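Local structure of protein kinase (Staphylococcus aureus subsp. aureus Mu50, 3PY9) at residues V144-F154 against L161-S170. The protein is the extracellular region of the membrane Ser/Thr kinase PrkC, whose PASTA domains probably bind muropeptides of the cell wall. Numbering follows the deposited sequence.
Sequences VYVEDFEHKSF and LEEKGFKVES
L161, near the C-terminal end of helix 154-162, touches V146 and F149. In this PASTA domain the helix links the short strand 143-146 to strand 167-173 and packs on the sheet of strands 167-173, 198-204 and 183-187, as L161 touching F201 attests; V146 meets the same sheet at I199. L161 CD2 comes within 4.1 Å of V146 CG1, the two side chains crossing at about a right angle, while L161 CG sits at the edge of the F149 ring, near the ring plane. F149 also touches A157 and A160 of that helix.

A Schellman motif closes the helix: F166 N bonds to L161 O (3.0 Å) and G165 N to E162 O, with G165 at positive phi (93°). L161 O also accepts from K164 N, and its two donors arrive from opposite faces of the carbonyl plane. The K164 chain, bent at chi2 and chi3, curls so that CB, CD, CE and NZ all lie 4.1 Å from V144 CG1.

The reversal delivers F166 to the strand. With CG beside its backbone N (chi1 -65°), the F166 ring brings CZ to 3.5 Å from V144 CG1 and 3.8 Å from V146 CG2. Both methyls approach obliquely, whereas V144 O lies in the ring plane at its edge. Farther along strand 167-173, V168 CG1 lies 3.7 Å from F154 CZ, the two side chains passing in opposite senses. F154 opens the helix and meets F201 edge-to-face. Its ring also reaches S170 obliquely, F154 CZ lying 3.6 Å from S170 CB.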
loop_
_atom_site.group_PDB
_atom_site.type_symbol
_atom_site.label_atom_id
_atom_site.label_comp_id
_atom_site.label_asym_id
_atom_site.label_seq_id
_atom_site.Cartn_x
_atom_site.Cartn_y
_atom_site.Cartn_z
ATOM N N VAL A 144 -11.975 -9.202 -7.083
ATOM C CA VAL A 144 -13.042 -10.023 -6.531
ATOM C C VAL A 144 -14.348 -9.547 -7.128
ATOM O O VAL A 144 -14.578 -8.343 -7.227
ATOM C CB VAL A 144 -13.106 -9.897 -5.004
ATOM C CG1 VAL A 144 -14.263 -10.741 -4.436
ATOM C CG2 VAL A 144 -11.769 -10.346 -4.400
ATOM N N TYR A 145 -15.196 -10.493 -7.510
ATOM C CA TYR A 145 -16.458 -10.186 -8.137
ATOM C C TYR A 145 -17.476 -9.678 -7.111
ATOM O O TYR A 145 -17.677 -10.283 -6.067
ATOM C CB TYR A 145 -16.985 -11.411 -8.878
ATOM C CG TYR A 145 -18.147 -11.113 -9.799
ATOM C CD1 TYR A 145 -17.933 -10.810 -11.135
ATOM C CD2 TYR A 145 -19.481 -11.106 -9.313
ATOM C CE1 TYR A 145 -19.013 -10.522 -11.980
ATOM C CE2 TYR A 145 -20.560 -10.835 -10.152
ATOM C CZ TYR A 145 -20.320 -10.522 -11.475
ATOM O OH TYR A 145 -21.374 -10.253 -12.322
ATOM N N VAL A 146 -18.098 -8.545 -7.419
ATOM C CA VAL A 146 -19.143 -7.966 -6.560
ATOM C C VAL A 146 -20.519 -8.452 -6.993
ATOM O O VAL A 146 -21.057 -7.991 -8.001
ATOM C CB VAL A 146 -19.139 -6.443 -6.643
ATOM C CG1 VAL A 146 -20.018 -5.840 -5.513
ATOM C CG2 VAL A 146 -17.706 -5.918 -6.590
ATOM N N GLU A 147 -21.080 -9.387 -6.232
ATOM C CA GLU A 147 -22.403 -9.909 -6.523
ATOM C C GLU A 147 -23.489 -8.823 -6.484
ATOM O O GLU A 147 -23.581 -8.034 -5.528
ATOM C CB GLU A 147 -22.773 -11.067 -5.601
ATOM C CG GLU A 147 -24.058 -11.750 -6.084
ATOM C CD GLU A 147 -24.502 -12.907 -5.227
ATOM O OE1 GLU A 147 -23.789 -13.269 -4.264
ATOM O OE2 GLU A 147 -25.557 -13.476 -5.548
ATOM N N ASP A 148 -24.297 -8.796 -7.546
ATOM C CA ASP A 148 -25.372 -7.820 -7.696
ATOM C C ASP A 148 -26.559 -8.283 -6.885
ATOM O O ASP A 148 -27.185 -9.297 -7.199
ATOM C CB ASP A 148 -25.742 -7.697 -9.168
ATOM C CG ASP A 148 -26.732 -6.579 -9.455
ATOM O OD1 ASP A 148 -27.379 -6.036 -8.519
ATOM O OD2 ASP A 148 -26.860 -6.260 -10.662
ATOM N N PHE A 149 -26.844 -7.541 -5.825
ATOM C CA PHE A 149 -27.925 -7.862 -4.906
ATOM C C PHE A 149 -29.104 -6.871 -5.014
ATOM O O PHE A 149 -29.934 -6.788 -4.095
ATOM C CB PHE A 149 -27.408 -7.860 -3.467
ATOM C CG PHE A 149 -26.684 -9.139 -3.050
ATOM C CD1 PHE A 149 -27.388 -10.329 -2.854
ATOM C CD2 PHE A 149 -25.308 -9.125 -2.802
ATOM C CE1 PHE A 149 -26.728 -11.498 -2.429
ATOM C CE2 PHE A 149 -24.640 -10.277 -2.387
ATOM C CZ PHE A 149 -25.346 -11.471 -2.205
ATOM N N GLU A 150 -29.184 -6.116 -6.110
ATOM C CA GLU A 150 -30.257 -5.133 -6.209
ATOM C C GLU A 150 -31.601 -5.830 -6.068
ATOM O O GLU A 150 -31.808 -6.889 -6.653
ATOM C CB GLU A 150 -30.141 -4.267 -7.465
ATOM C CG GLU A 150 -29.149 -3.114 -7.252
ATOM C CD GLU A 150 -29.144 -2.061 -8.355
ATOM O OE1 GLU A 150 -29.707 -2.296 -9.453
ATOM O OE2 GLU A 150 -28.545 -0.992 -8.122
ATOM N N HIS A 151 -32.476 -5.255 -5.243
ATOM C CA HIS A 151 -33.804 -5.813 -4.943
ATOM C C HIS A 151 -33.778 -7.114 -4.144
ATOM O O HIS A 151 -34.777 -7.844 -4.125
ATOM C CB HIS A 151 -34.669 -6.018 -6.205
ATOM C CG HIS A 151 -34.956 -4.763 -6.969
ATOM N ND1 HIS A 151 -34.733 -3.503 -6.457
ATOM C CD2 HIS A 151 -35.487 -4.577 -8.202
ATOM C CE1 HIS A 151 -35.083 -2.597 -7.353
ATOM N NE2 HIS A 151 -35.549 -3.222 -8.418
ATOM N N LYS A 152 -32.657 -7.424 -3.504
ATOM C CA LYS A 152 -32.602 -8.584 -2.611
ATOM C C LYS A 152 -32.409 -8.097 -1.174
ATOM O O LYS A 152 -32.391 -6.890 -0.926
ATOM C CB LYS A 152 -31.518 -9.584 -3.053
ATOM C CG LYS A 152 -31.756 -10.192 -4.439
ATOM C CD LYS A 152 -32.383 -11.590 -4.377
ATOM C CE LYS A 152 -33.316 -11.799 -5.574
ATOM N NZ LYS A 152 -33.811 -13.193 -5.772
ATOM N N SER A 153 -32.283 -9.020 -0.228
ATOM C CA SER A 153 -32.132 -8.637 1.178
ATOM C C SER A 153 -30.765 -8.018 1.453
ATOM O O SER A 153 -29.723 -8.597 1.098
ATOM C CB SER A 153 -32.341 -9.840 2.094
ATOM O OG SER A 153 -31.661 -9.644 3.322
ATOM N N PHE A 154 -30.763 -6.855 2.090
ATOM C CA PHE A 154 -29.510 -6.225 2.452
ATOM C C PHE A 154 -28.684 -7.071 3.438
ATOM O O PHE A 154 -27.449 -7.118 3.333
ATOM C CB PHE A 154 -29.723 -4.818 2.986
ATOM C CG PHE A 154 -28.461 -4.169 3.496
ATOM C CD1 PHE A 154 -27.403 -3.887 2.632
ATOM C CD2 PHE A 154 -28.328 -3.843 4.843
ATOM C CE1 PHE A 154 -26.241 -3.283 3.097
ATOM C CE2 PHE A 154 -27.155 -3.241 5.316
ATOM C CZ PHE A 154 -26.108 -2.964 4.441
ATOM N N LEU A 161 -20.991 -10.216 1.126
ATOM C CA LEU A 161 -19.895 -9.366 0.641
ATOM C C LEU A 161 -18.826 -9.160 1.709
ATOM O O LEU A 161 -17.635 -9.070 1.384
ATOM C CB LEU A 161 -20.401 -8.038 0.055
ATOM C CG LEU A 161 -21.336 -8.091 -1.164
ATOM C CD1 LEU A 161 -21.988 -6.742 -1.379
ATOM C CD2 LEU A 161 -20.634 -8.510 -2.437
ATOM N N GLU A 162 -19.247 -9.123 2.969
ATOM C CA GLU A 162 -18.321 -9.131 4.098
ATOM C C GLU A 162 -17.383 -10.343 4.027
ATOM O O GLU A 162 -16.186 -10.207 4.283
ATOM C CB GLU A 162 -19.045 -9.167 5.458
ATOM C CG GLU A 162 -20.101 -8.086 5.801
ATOM C CD GLU A 162 -19.537 -6.714 6.065
ATOM O OE1 GLU A 162 -18.662 -6.280 5.288
ATOM O OE2 GLU A 162 -19.990 -6.053 7.024
ATOM N N GLU A 163 -17.944 -11.509 3.698
ATOM C CA GLU A 163 -17.202 -12.774 3.634
ATOM C C GLU A 163 -16.294 -12.863 2.406
ATOM O O GLU A 163 -15.548 -13.829 2.267
ATOM C CB GLU A 163 -18.138 -13.997 3.617
ATOM C CG GLU A 163 -19.267 -14.010 4.639
ATOM C CD GLU A 163 -19.074 -15.025 5.757
ATOM O OE1 GLU A 163 -17.986 -15.023 6.400
ATOM O OE2 GLU A 163 -20.024 -15.818 6.000
ATOM N N LYS A 164 -16.400 -11.896 1.498
ATOM C CA LYS A 164 -15.490 -11.807 0.346
ATOM C C LYS A 164 -14.495 -10.674 0.571
ATOM O O LYS A 164 -13.709 -10.339 -0.323
ATOM C CB LYS A 164 -16.264 -11.608 -0.965
ATOM C CG LYS A 164 -17.151 -12.793 -1.369
ATOM C CD LYS A 164 -16.699 -13.476 -2.668
ATOM C CE LYS A 164 -15.364 -14.236 -2.548
ATOM N NZ LYS A 164 -14.831 -14.728 -3.893
ATOM N N GLY A 165 -14.538 -10.080 1.764
ATOM C CA GLY A 165 -13.559 -9.064 2.149
ATOM C C GLY A 165 -13.919 -7.615 1.901
ATOM O O GLY A 165 -13.131 -6.721 2.219
ATOM N N PHE A 166 -15.111 -7.376 1.354
ATOM C CA PHE A 166 -15.565 -6.019 1.048
ATOM C C PHE A 166 -15.954 -5.266 2.292
ATOM O O PHE A 166 -16.427 -5.856 3.272
ATOM C CB PHE A 166 -16.733 -6.008 0.037
ATOM C CG PHE A 166 -16.358 -6.539 -1.337
ATOM C CD1 PHE A 166 -15.421 -5.880 -2.118
ATOM C CD2 PHE A 166 -16.935 -7.701 -1.828
ATOM C CE1 PHE A 166 -15.036 -6.385 -3.363
ATOM C CE2 PHE A 166 -16.586 -8.212 -3.083
ATOM C CZ PHE A 166 -15.639 -7.544 -3.851
ATOM N N LYS A 167 -15.738 -3.958 2.234
ATOM C CA LYS A 167 -16.332 -3.014 3.166
ATOM C C LYS A 167 -17.725 -2.604 2.631
ATOM O O LYS A 167 -17.873 -2.276 1.457
ATOM C CB LYS A 167 -15.404 -1.807 3.346
ATOM C CG LYS A 167 -14.016 -2.179 3.910
ATOM C CD LYS A 167 -12.893 -1.309 3.324
ATOM C CE LYS A 167 -11.487 -1.793 3.737
ATOM N NZ LYS A 167 -11.006 -3.041 3.047
ATOM N N VAL A 168 -18.742 -2.661 3.488
ATOM C CA VAL A 168 -20.136 -2.421 3.084
ATOM C C VAL A 168 -20.669 -1.177 3.776
ATOM O O VAL A 168 -20.610 -1.083 5.001
ATOM C CB VAL A 168 -21.047 -3.611 3.462
ATOM C CG1 VAL A 168 -22.518 -3.192 3.457
ATOM C CG2 VAL A 168 -20.817 -4.814 2.540
ATOM N N GLU A 169 -21.186 -0.229 2.997
ATOM C CA GLU A 169 -21.853 0.945 3.553
ATOM C C GLU A 169 -23.299 1.023 3.099
ATOM O O GLU A 169 -23.657 0.519 2.035
ATOM C CB GLU A 169 -21.135 2.225 3.148
ATOM C CG GLU A 169 -19.763 2.389 3.760
ATOM C CD GLU A 169 -19.094 3.685 3.328
ATOM O OE1 GLU A 169 -19.634 4.349 2.392
ATOM O OE2 GLU A 169 -18.031 4.023 3.918
ATOM N N SER A 170 -24.132 1.661 3.912
ATOM C CA SER A 170 -25.537 1.822 3.575
ATOM C C SER A 170 -26.132 3.084 4.183
ATOM O O SER A 170 -25.785 3.467 5.302
ATOM C CB SER A 170 -26.344 0.601 4.015
ATOM O OG SER A 170 -26.485 0.604 5.425
#